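Local coordinates for protein EH1AB1 (PDB 6I8F) that hydrolyses esters and probably belongs to the hormone-sensitive lipase-like branch of the alpha/beta-hydrolase enzymes, at residues 50-55 / 107-112; 58-64 / 112-118; 63-69 / 81-87. One frame throughout, in Å; residues are numbered along the deposited sequence.

Contact 1 of 3, residues 50-55 / 107-112; sequences VDKMSE and IGNIET
The carboxylate of Asp-51 overlaps the turn at Gly-108 and Asn-109. Asp-51 OD1 accepts the backbone N-H of Gly-108, with Gly-108 N and Asp-51 OD1 2.9 Å apart. The donor arrives on the syn side, 23° out of the carboxylate plane. The second oxygen, Asp-51 OD2, lies 3.1 Å from Asn-109 ND2, and the carboxylate and amide planes are 78° apart. A water donates to both Asp-51 OD2 and Gly-108 O. Asn-109 has CG between its backbone N and carbonyl carbon (chi1 53°). This turns OD1 back over its own chain, where it takes the N-H of Thr-112 in an Asx motif. Another water joins Asn-109 ND2 to Glu-55 OE2. Next to this polar group, Thr-112 CG2 rests 3.5 Å from Asp-51 O and 3.8 Å from Ser-54 CB. Glu-55 OE2 lies across Glu-111 CB at 3.5 Å. The carboxylate of Glu-111 itself is held by a salt bridge to Arg-82. At the other end, Val-50 CG1 touches Ile-107 CD1 at 3.7 Å. Ile-107 also packs on Trp-231 and Phe-232 of helix 230-236. The contact fixes helix 43-55 to the loop between strand 94-100 and helix 114-124. That loop begins with an HGGG sequence, just ahead of 107-112, which in related hormone-sensitive lipase-like esterases contributes to the oxyanion hole, and probably does so here. N-terminal helices packed beside it are consistent with the cap of that family.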
loop_
_atom_site.group_PDB
_atom_site.type_symbol
_atom_site.label_atom_id
_atom_site.label_comp_id
_atom_site.label_asym_id
_atom_site.label_seq_id
_atom_site.Cartn_x
_atom_site.Cartn_y
_atom_site.Cartn_z
ATOM N N VAL A 50 21.148 -10.161 22.628
ATOM C CA VAL A 50 20.641 -9.686 21.356
ATOM C C VAL A 50 19.411 -8.794 21.596
ATOM O O VAL A 50 19.186 -7.853 20.836
ATOM C CB VAL A 50 20.342 -10.829 20.372
ATOM C CG1 VAL A 50 19.719 -10.312 19.087
ATOM C CG2 VAL A 50 21.588 -11.632 20.041
ATOM N N ASP A 51 18.628 -9.088 22.639
ATOM C CA ASP A 51 17.460 -8.271 22.981
ATOM C C ASP A 51 17.903 -6.833 23.300
ATOM O O ASP A 51 17.256 -5.896 22.864
ATOM C CB ASP A 51 16.628 -8.887 24.107
ATOM C CG ASP A 51 15.741 -10.040 23.648
ATOM O OD1 ASP A 51 15.660 -10.272 22.417
ATOM O OD2 ASP A 51 15.131 -10.691 24.526
ATOM N N LYS A 52 18.993 -6.669 24.060
ATOM C CA LYS A 52 19.505 -5.334 24.388
ATOM C C LYS A 52 19.942 -4.607 23.109
ATOM O O LYS A 52 19.720 -3.437 22.978
ATOM C CB LYS A 52 20.674 -5.404 25.373
ATOM C CG LYS A 52 20.269 -5.624 26.823
ATOM C CD LYS A 52 21.415 -6.123 27.682
ATOM C CE LYS A 52 20.977 -7.004 28.835
ATOM N NZ LYS A 52 20.619 -6.196 30.025
ATOM N N MET A 53 20.591 -5.322 22.192
ATOM C CA MET A 53 20.999 -4.764 20.915
ATOM C C MET A 53 19.768 -4.343 20.098
ATOM O O MET A 53 19.790 -3.305 19.467
ATOM C CB MET A 53 21.811 -5.779 20.111
ATOM C CG MET A 53 23.138 -6.120 20.748
ATOM S SD MET A 53 23.948 -7.438 19.816
ATOM C CE MET A 53 24.565 -6.495 18.425
ATOM N N SER A 54 18.711 -5.168 20.118
ATOM C CA SER A 54 17.474 -4.870 19.416
ATOM C C SER A 54 16.810 -3.629 20.022
ATOM O O SER A 54 16.451 -2.730 19.291
ATOM C CB SER A 54 16.541 -6.037 19.393
ATOM O OG SER A 54 17.140 -7.108 18.692
ATOM N N GLU A 55 16.698 -3.572 21.354
ATOM C CA GLU A 55 16.173 -2.379 22.019
ATOM C C GLU A 55 16.920 -1.120 21.564
ATOM O O GLU A 55 16.301 -0.078 21.303
ATOM C CB GLU A 55 16.321 -2.470 23.531
ATOM C CG GLU A 55 15.291 -3.346 24.180
ATOM C CD GLU A 55 15.173 -3.126 25.677
ATOM O OE1 GLU A 55 15.057 -1.938 26.110
ATOM O OE2 GLU A 55 15.190 -4.137 26.399
ATOM N N ILE A 107 13.730 -15.032 20.395
ATOM C CA ILE A 107 14.133 -13.762 21.015
ATOM C C ILE A 107 13.079 -12.691 20.696
ATOM O O ILE A 107 12.049 -12.980 20.084
ATOM C CB ILE A 107 15.536 -13.351 20.534
ATOM C CG1 ILE A 107 15.538 -12.947 19.055
ATOM C CG2 ILE A 107 16.547 -14.453 20.829
ATOM C CD1 ILE A 107 16.893 -12.586 18.525
ATOM N N GLY A 108 13.362 -11.452 21.103
ATOM C CA GLY A 108 12.401 -10.360 21.018
ATOM C C GLY A 108 11.410 -10.407 22.165
ATOM O O GLY A 108 11.127 -11.467 22.739
ATOM N N ASN A 109 10.853 -9.241 22.486
ATOM C CA ASN A 109 9.833 -9.102 23.525
ATOM C C ASN A 109 9.158 -7.746 23.294
ATOM O O ASN A 109 9.425 -7.073 22.284
ATOM C CB ASN A 109 10.445 -9.229 24.928
ATOM C CG ASN A 109 11.611 -8.284 25.115
ATOM O OD1 ASN A 109 11.474 -7.087 24.879
ATOM N ND2 ASN A 109 12.781 -8.809 25.451
ATOM N N ILE A 110 8.325 -7.320 24.240
ATOM C CA ILE A 110 7.631 -6.048 24.105
ATOM C C ILE A 110 8.653 -4.896 23.982
ATOM O O ILE A 110 8.429 -3.954 23.202
ATOM C CB ILE A 110 6.602 -5.871 25.238
ATOM C CG1 ILE A 110 5.461 -6.881 25.056
ATOM C CG2 ILE A 110 6.086 -4.434 25.292
ATOM C CD1 ILE A 110 4.420 -6.882 26.160
ATOM N N GLU A 111 9.798 -4.990 24.673
ATOM C CA GLU A 111 10.729 -3.869 24.729
ATOM C C GLU A 111 11.499 -3.705 23.411
ATOM O O GLU A 111 11.872 -2.594 23.077
ATOM C CB GLU A 111 11.736 -4.008 25.872
ATOM C CG GLU A 111 11.107 -4.034 27.243
ATOM C CD GLU A 111 10.291 -2.814 27.638
ATOM O OE1 GLU A 111 10.473 -1.726 27.050
ATOM O OE2 GLU A 111 9.470 -2.965 28.540
ATOM N N THR A 112 11.796 -4.808 22.714
ATOM C CA THR A 112 12.614 -4.771 21.483
ATOM C C THR A 112 11.865 -4.044 20.355
ATOM O O THR A 112 12.490 -3.576 19.406
ATOM C CB THR A 112 13.036 -6.186 21.058
ATOM O OG1 THR A 112 11.867 -6.985 20.866
ATOM C CG2 THR A 112 13.935 -6.863 22.073
HETATM O O HOH W 1 13.174 -12.262 24.507
HETATM O O HOH W 2 14.937 -6.806 26.540
#

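Contact 2 of 3, residues 58-64 / 112-118; sequences EADPPEV and THDSTCR. With GOL (glycerol), chain H.
Glu-58 has CG beside its backbone N, opposite the carbonyl carbon (chi1 -66°), and an extended chain beyond. This carries its carboxylate to the first turn of helix 114-124. Ser-115 OG also lies beside its own backbone N (chi1 -66°), and from there it meets the loop. Glu-58 OE1 accepts the N-H of Ser-115, Ser-115 N to Glu-58 OE1 2.9 Å, on the syn side. Glu-58 OE2 is gripped twice by one residue. Thr-116 N comes from above the carboxylate plane at 2.9 Å from Glu-58 OE2, and Thr-116 OG1 donates on the anti side at 2.7 Å from Glu-58 OE2. Ser-115 OG donates to Ala-59 O at 2.8 Å. One turn on, Arg-118 reaches along the loop. Arg-118 NH1 donates to Pro-62 O at 2.9 Å, with that oxygen at the edge of the guanidinium. Arg-118 NE makes a salt bridge to Asp-114 OD2, while Asp-114 OD1 is bound by Tyr-84 OH and Arg-82. Arg-118 also packs through its aliphatic part: CB meets Pro-62 CD at 3.8 Å, and CD meets Pro-61 CB at 3.5 Å. A glycerol, probably from the crystallisation liquor, bridges Arg-118 NH1, Val-64 N and Glu-63 OE1 through O1. The buried carboxylate of Glu-58 thus has three donors at a helix start. Those N-H groups and the helix dipole would probably favour its charged form, which is consistent with charge, as well as fit, holding the loop to the helix.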
loop_
_atom_site.group_PDB
_atom_site.type_symbol
_atom_site.label_atom_id
_atom_site.label_comp_id
_atom_site.label_asym_id
_atom_site.label_seq_id
_atom_site.Cartn_x
_atom_site.Cartn_y
_atom_site.Cartn_z
ATOM N N GLU A 58 16.321 0.264 17.785
ATOM C CA GLU A 58 15.137 1.028 17.446
ATOM C C GLU A 58 15.455 2.521 17.551
ATOM O O GLU A 58 16.289 2.924 18.359
ATOM C CB GLU A 58 13.993 0.797 18.423
ATOM C CG GLU A 58 13.403 -0.596 18.421
ATOM C CD GLU A 58 12.012 -0.601 19.020
ATOM O OE1 GLU A 58 11.904 -0.358 20.251
ATOM O OE2 GLU A 58 11.025 -0.760 18.237
ATOM N N ALA A 59 14.742 3.324 16.760
ATOM C CA ALA A 59 14.683 4.773 16.949
ATOM C C ALA A 59 14.252 5.088 18.394
ATOM O O ALA A 59 13.636 4.257 19.066
ATOM C CB ALA A 59 13.716 5.364 15.945
ATOM N N ASP A 60 14.543 6.305 18.859
ATOM C CA ASP A 60 14.088 6.747 20.172
ATOM C C ASP A 60 12.567 6.692 20.247
ATOM O O ASP A 60 11.883 7.007 19.277
ATOM C CB ASP A 60 14.568 8.159 20.488
ATOM C CG ASP A 60 16.056 8.212 20.781
ATOM O OD1 ASP A 60 16.627 7.165 21.130
ATOM O OD2 ASP A 60 16.623 9.296 20.639
ATOM N N PRO A 61 11.995 6.267 21.393
ATOM C CA PRO A 61 10.548 6.116 21.508
ATOM C C PRO A 61 9.822 7.452 21.431
ATOM O O PRO A 61 10.089 8.343 22.231
ATOM C CB PRO A 61 10.356 5.462 22.881
ATOM C CG PRO A 61 11.597 5.855 23.652
ATOM C CD PRO A 61 12.700 5.830 22.613
ATOM N N PRO A 62 8.869 7.631 20.488
ATOM C CA PRO A 62 8.024 8.821 20.484
ATOM C C PRO A 62 7.010 8.752 21.634
ATOM O O PRO A 62 6.610 7.642 22.080
ATOM C CB PRO A 62 7.329 8.793 19.122
ATOM C CG PRO A 62 7.297 7.326 18.753
ATOM C CD PRO A 62 8.482 6.676 19.446
ATOM N N GLU A 63 6.600 9.927 22.110
ATOM C CA GLU A 63 5.543 10.015 23.106
ATOM C C GLU A 63 4.239 9.509 22.476
ATOM O O GLU A 63 3.955 9.767 21.307
ATOM C CB GLU A 63 5.373 11.454 23.624
ATOM C CG GLU A 63 6.467 11.888 24.578
ATOM C CD GLU A 63 6.617 11.017 25.822
ATOM O OE1 GLU A 63 5.602 10.801 26.528
ATOM O OE2 GLU A 63 7.741 10.513 26.057
ATOM N N VAL A 64 3.466 8.777 23.276
ATOM C CA VAL A 64 2.094 8.407 22.962
ATOM C C VAL A 64 1.188 8.991 24.059
ATOM O O VAL A 64 1.688 9.564 25.010
ATOM C CB VAL A 64 1.951 6.879 22.839
ATOM C CG1 VAL A 64 2.754 6.338 21.665
ATOM C CG2 VAL A 64 2.337 6.171 24.121
ATOM N N THR A 112 11.796 -4.808 22.714
ATOM C CA THR A 112 12.614 -4.771 21.483
ATOM C C THR A 112 11.865 -4.044 20.355
ATOM O O THR A 112 12.490 -3.576 19.406
ATOM C CB THR A 112 13.036 -6.186 21.058
ATOM O OG1 THR A 112 11.867 -6.985 20.866
ATOM C CG2 THR A 112 13.935 -6.863 22.073
ATOM N N HIS A 113 10.533 -3.970 20.452
ATOM C CA HIS A 113 9.676 -3.406 19.396
ATOM C C HIS A 113 8.822 -2.244 19.929
ATOM O O HIS A 113 7.883 -1.823 19.277
ATOM C CB HIS A 113 8.800 -4.521 18.807
ATOM C CG HIS A 113 9.562 -5.484 17.951
ATOM N ND1 HIS A 113 10.531 -6.341 18.474
ATOM C CD2 HIS A 113 9.506 -5.723 16.621
ATOM C CE1 HIS A 113 11.028 -7.070 17.490
ATOM N NE2 HIS A 113 10.412 -6.707 16.337
ATOM N N ASP A 114 9.180 -1.713 21.102
ATOM C CA ASP A 114 8.413 -0.676 21.815
ATOM C C ASP A 114 8.340 0.635 21.011
ATOM O O ASP A 114 7.257 1.195 20.843
ATOM C CB ASP A 114 9.015 -0.440 23.200
ATOM C CG ASP A 114 8.324 0.669 23.967
ATOM O OD1 ASP A 114 7.227 0.409 24.496
ATOM O OD2 ASP A 114 8.875 1.791 23.998
ATOM N N SER A 115 9.486 1.133 20.532
ATOM C CA SER A 115 9.527 2.386 19.752
ATOM C C SER A 115 8.714 2.250 18.452
ATOM O O SER A 115 8.059 3.217 18.014
ATOM C CB SER A 115 10.950 2.823 19.452
ATOM O OG SER A 115 11.650 3.181 20.648
ATOM N N THR A 116 8.778 1.060 17.843
ATOM C CA THR A 116 8.071 0.729 16.623
ATOM C C THR A 116 6.559 0.726 16.865
ATOM O O THR A 116 5.802 1.255 16.049
ATOM C CB THR A 116 8.535 -0.617 16.061
ATOM O OG1 THR A 116 9.927 -0.478 15.763
ATOM C CG2 THR A 116 7.748 -1.048 14.842
ATOM N N CYS A 117 6.115 0.099 17.956
ATOM C CA CYS A 117 4.695 0.054 18.277
ATOM C C CYS A 117 4.161 1.456 18.586
ATOM O O CYS A 117 3.054 1.785 18.169
ATOM C CB CYS A 117 4.403 -0.875 19.441
ATOM S SG CYS A 117 4.496 -2.616 18.949
ATOM N N ARG A 118 4.966 2.261 19.282
ATOM C CA ARG A 118 4.604 3.648 19.598
ATOM C C ARG A 118 4.354 4.407 18.291
ATOM O O ARG A 118 3.345 5.108 18.154
ATOM C CB ARG A 118 5.698 4.336 20.423
ATOM C CG ARG A 118 5.721 3.930 21.888
ATOM C CD ARG A 118 7.031 4.346 22.537
ATOM N NE ARG A 118 7.048 4.115 23.982
ATOM C CZ ARG A 118 6.644 4.993 24.906
ATOM N NH1 ARG A 118 6.256 6.214 24.562
ATOM N NH2 ARG A 118 6.630 4.628 26.180
HETATM C C1 GOL H . 4.088 7.579 26.511
HETATM O O1 GOL H . 5.073 8.390 25.926
HETATM C C2 GOL H . 4.016 7.926 27.961
HETATM O O2 GOL H . 2.614 7.832 28.226
HETATM C C3 GOL H . 4.878 6.954 28.762
HETATM O O3 GOL H . 6.134 6.707 28.101
#

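Contact 3 of 3, residues 63-69 / 81-87; sequences EVAEVAN and FRRYRPL
Asn-69 and Arg-82 lie side by side and point the same way from neighbouring strands. Their amide and guanidinium planes are turned 46° apart. Arg-82 NE donates to Asn-69 OD1 at 2.8 Å, nearly straight at 167°, onto a lone pair in the carbonyl plane. The arginine chain bends at chi3 (-61°), which brings NE round to the amide. Arg-82 CG lies obliquely across Val-67 CG1 at 3.4 Å. Val-67 in turn runs alongside Tyr-84, with Val-67 CG2 3.8 Å from Tyr-84 CD2. These four side chains share one face of the sheet, the face that helix 114-124 covers. There Arg-82 forms salt bridges to Glu-111 and Asp-114, and Tyr-84 OH bonds to Asp-114. A leucine in place of Arg-82 would probably leave Glu-111 without its charge partner, take one of several partners from Asp-114, and let the Asn-69 amide turn. The opposite face carries Glu-66 with Arg-85 and Ala-68 with Arg-83. Glu-66 and Arg-85 meet through their CB atoms at 4.0 Å. The backbones join by paired bonds between Ala-68 and Arg-83, by Arg-85 N to Glu-66 O at 2.9 Å, and by Ala-65 N to Arg-85 O. Leu-87 CD1 closes the end over Glu-63 O at 3.4 Å. This is an antiparallel beta hairpin, the first two strands of the alpha/beta-hydrolase sheet. Strand 66-73 is one of the two edge strands of the sheet within the chain.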
loop_
_atom_site.group_PDB
_atom_site.type_symbol
_atom_site.label_atom_id
_atom_site.label_comp_id
_atom_site.label_asym_id
_atom_site.label_seq_id
_atom_site.Cartn_x
_atom_site.Cartn_y
_atom_site.Cartn_z
ATOM N N GLU A 63 6.600 9.927 22.110
ATOM C CA GLU A 63 5.543 10.015 23.106
ATOM C C GLU A 63 4.239 9.509 22.476
ATOM O O GLU A 63 3.955 9.767 21.307
ATOM C CB GLU A 63 5.373 11.454 23.624
ATOM C CG GLU A 63 6.467 11.888 24.578
ATOM C CD GLU A 63 6.617 11.017 25.822
ATOM O OE1 GLU A 63 5.602 10.801 26.528
ATOM O OE2 GLU A 63 7.741 10.513 26.057
ATOM N N VAL A 64 3.466 8.777 23.276
ATOM C CA VAL A 64 2.094 8.407 22.962
ATOM C C VAL A 64 1.188 8.991 24.059
ATOM O O VAL A 64 1.688 9.564 25.010
ATOM C CB VAL A 64 1.951 6.879 22.839
ATOM C CG1 VAL A 64 2.754 6.338 21.665
ATOM C CG2 VAL A 64 2.337 6.171 24.121
ATOM N N ALA A 65 -0.134 8.850 23.911
ATOM C CA ALA A 65 -1.080 9.379 24.891
ATOM C C ALA A 65 -0.944 8.605 26.201
ATOM O O ALA A 65 -1.063 9.178 27.284
ATOM C CB ALA A 65 -2.494 9.298 24.370
ATOM N N GLU A 66 -0.702 7.293 26.094
ATOM C CA GLU A 66 -0.687 6.427 27.270
ATOM C C GLU A 66 -0.078 5.072 26.902
ATOM O O GLU A 66 -0.262 4.584 25.791
ATOM C CB GLU A 66 -2.124 6.281 27.765
ATOM C CG GLU A 66 -2.287 5.483 29.020
ATOM C CD GLU A 66 -3.721 5.021 29.210
ATOM O OE1 GLU A 66 -4.484 5.743 29.910
ATOM O OE2 GLU A 66 -4.076 3.954 28.664
ATOM N N VAL A 67 0.622 4.469 27.862
ATOM C CA VAL A 67 1.109 3.110 27.739
ATOM C C VAL A 67 0.659 2.339 28.984
ATOM O O VAL A 67 0.882 2.791 30.093
ATOM C CB VAL A 67 2.639 3.070 27.553
ATOM C CG1 VAL A 67 3.165 1.649 27.497
ATOM C CG2 VAL A 67 3.068 3.832 26.313
ATOM N N ALA A 68 0.034 1.178 28.758
ATOM C CA ALA A 68 -0.577 0.349 29.781
ATOM C C ALA A 68 0.016 -1.066 29.725
ATOM O O ALA A 68 0.105 -1.662 28.646
ATOM C CB ALA A 68 -2.069 0.318 29.589
ATOM N N ASN A 69 0.396 -1.582 30.902
ATOM C CA ASN A 69 0.926 -2.933 31.084
ATOM C C ASN A 69 -0.069 -3.760 31.899
ATOM O O ASN A 69 -0.620 -3.296 32.897
ATOM C CB ASN A 69 2.283 -2.960 31.799
ATOM C CG ASN A 69 3.389 -2.281 31.017
ATOM O OD1 ASN A 69 3.398 -2.278 29.793
ATOM N ND2 ASN A 69 4.344 -1.708 31.715
ATOM N N PHE A 81 0.857 -8.056 28.025
ATOM C CA PHE A 81 0.628 -7.162 26.903
ATOM C C PHE A 81 1.033 -5.741 27.304
ATOM O O PHE A 81 1.124 -5.406 28.499
ATOM C CB PHE A 81 -0.835 -7.220 26.470
ATOM C CG PHE A 81 -1.799 -6.834 27.560
ATOM C CD1 PHE A 81 -2.055 -5.497 27.832
ATOM C CD2 PHE A 81 -2.417 -7.801 28.336
ATOM C CE1 PHE A 81 -2.922 -5.139 28.856
ATOM C CE2 PHE A 81 -3.298 -7.441 29.347
ATOM C CZ PHE A 81 -3.542 -6.108 29.612
ATOM N N ARG A 82 1.252 -4.907 26.285
ATOM C CA ARG A 82 1.418 -3.486 26.485
ATOM C C ARG A 82 0.540 -2.754 25.467
ATOM O O ARG A 82 0.610 -3.027 24.275
ATOM C CB ARG A 82 2.898 -3.122 26.396
ATOM C CG ARG A 82 3.154 -1.624 26.467
ATOM C CD ARG A 82 4.624 -1.324 26.559
ATOM N NE ARG A 82 5.229 -1.891 27.751
ATOM C CZ ARG A 82 6.536 -2.074 27.901
ATOM N NH1 ARG A 82 7.379 -1.595 27.003
ATOM N NH2 ARG A 82 6.994 -2.763 28.932
ATOM N N ARG A 83 -0.334 -1.881 25.965
ATOM C CA ARG A 83 -1.248 -1.111 25.137
ATOM C C ARG A 83 -0.669 0.288 24.943
ATOM O O ARG A 83 -0.169 0.901 25.898
ATOM C CB ARG A 83 -2.642 -0.980 25.758
ATOM C CG ARG A 83 -3.212 -2.289 26.277
ATOM C CD ARG A 83 -4.716 -2.221 26.429
ATOM N NE ARG A 83 -5.110 -1.414 27.566
ATOM C CZ ARG A 83 -6.203 -0.664 27.626
ATOM N NH1 ARG A 83 -6.825 -0.284 26.519
ATOM N NH2 ARG A 83 -6.661 -0.284 28.804
ATOM N N TYR A 84 -0.739 0.760 23.696
ATOM C CA TYR A 84 -0.301 2.078 23.330
ATOM C C TYR A 84 -1.489 2.863 22.761
ATOM O O TYR A 84 -2.099 2.443 21.771
ATOM C CB TYR A 84 0.799 1.995 22.277
ATOM C CG TYR A 84 1.984 1.132 22.619
ATOM C CD1 TYR A 84 1.983 -0.237 22.369
ATOM C CD2 TYR A 84 3.144 1.695 23.123
ATOM C CE1 TYR A 84 3.096 -1.022 22.635
ATOM C CE2 TYR A 84 4.261 0.923 23.397
ATOM C CZ TYR A 84 4.244 -0.437 23.142
ATOM O OH TYR A 84 5.359 -1.186 23.406
ATOM N N ARG A 85 -1.818 3.981 23.409
ATOM C CA ARG A 85 -2.882 4.861 22.958
ATOM C C ARG A 85 -2.246 5.956 22.113
ATOM O O ARG A 85 -1.317 6.621 22.574
ATOM C CB ARG A 85 -3.643 5.413 24.166
ATOM C CG ARG A 85 -4.809 6.318 23.804
ATOM C CD ARG A 85 -5.769 6.509 24.961
ATOM N NE ARG A 85 -6.957 7.164 24.472
ATOM C CZ ARG A 85 -8.061 6.560 24.038
ATOM N NH1 ARG A 85 -8.301 5.284 24.298
ATOM N NH2 ARG A 85 -8.936 7.274 23.353
ATOM N N PRO A 86 -2.711 6.172 20.862
ATOM C CA PRO A 86 -2.122 7.184 19.985
ATOM C C PRO A 86 -2.298 8.613 20.530
ATOM O O PRO A 86 -3.338 8.931 21.101
ATOM C CB PRO A 86 -2.877 7.036 18.653
ATOM C CG PRO A 86 -4.143 6.268 18.987
ATOM C CD PRO A 86 -3.861 5.486 20.248
ATOM N N LEU A 87 -1.274 9.451 20.356
ATOM C CA LEU A 87 -1.392 10.884 20.615
ATOM C C LEU A 87 -2.620 11.445 19.902
ATOM O O LEU A 87 -2.828 11.170 18.722
ATOM C CB LEU A 87 -0.160 11.605 20.081
ATOM C CG LEU A 87 1.057 11.626 20.988
ATOM C CD1 LEU A 87 2.143 12.484 20.349
ATOM C CD2 LEU A 87 0.702 12.141 22.376
HETATM O O HOH W 3 -3.010 2.529 26.696
#

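How the contacts relate
The three contacts are neighbours, with contact 2 between the other two. The centres of contacts 1 and 2 are about 12 Å apart, those of 2 and 3 about 10 Å, and those of 1 and 3 about 18 Å. Along the chain, helix 43-55 leads through the loop 58-64 into the hairpin of strands 66-73 and 78-85. Contact 3 is therefore nested inside the loops closed by contacts 1 and 2. Contacts 1 and 2 cross along the chain and share Thr-112; contacts 2 and 3 share Glu-63 and Val-64. Arg-82 links all three, through Glu-111 and Asp-114. The N-terminal region is thus joined to helix 114-124 and the edge of the central sheet.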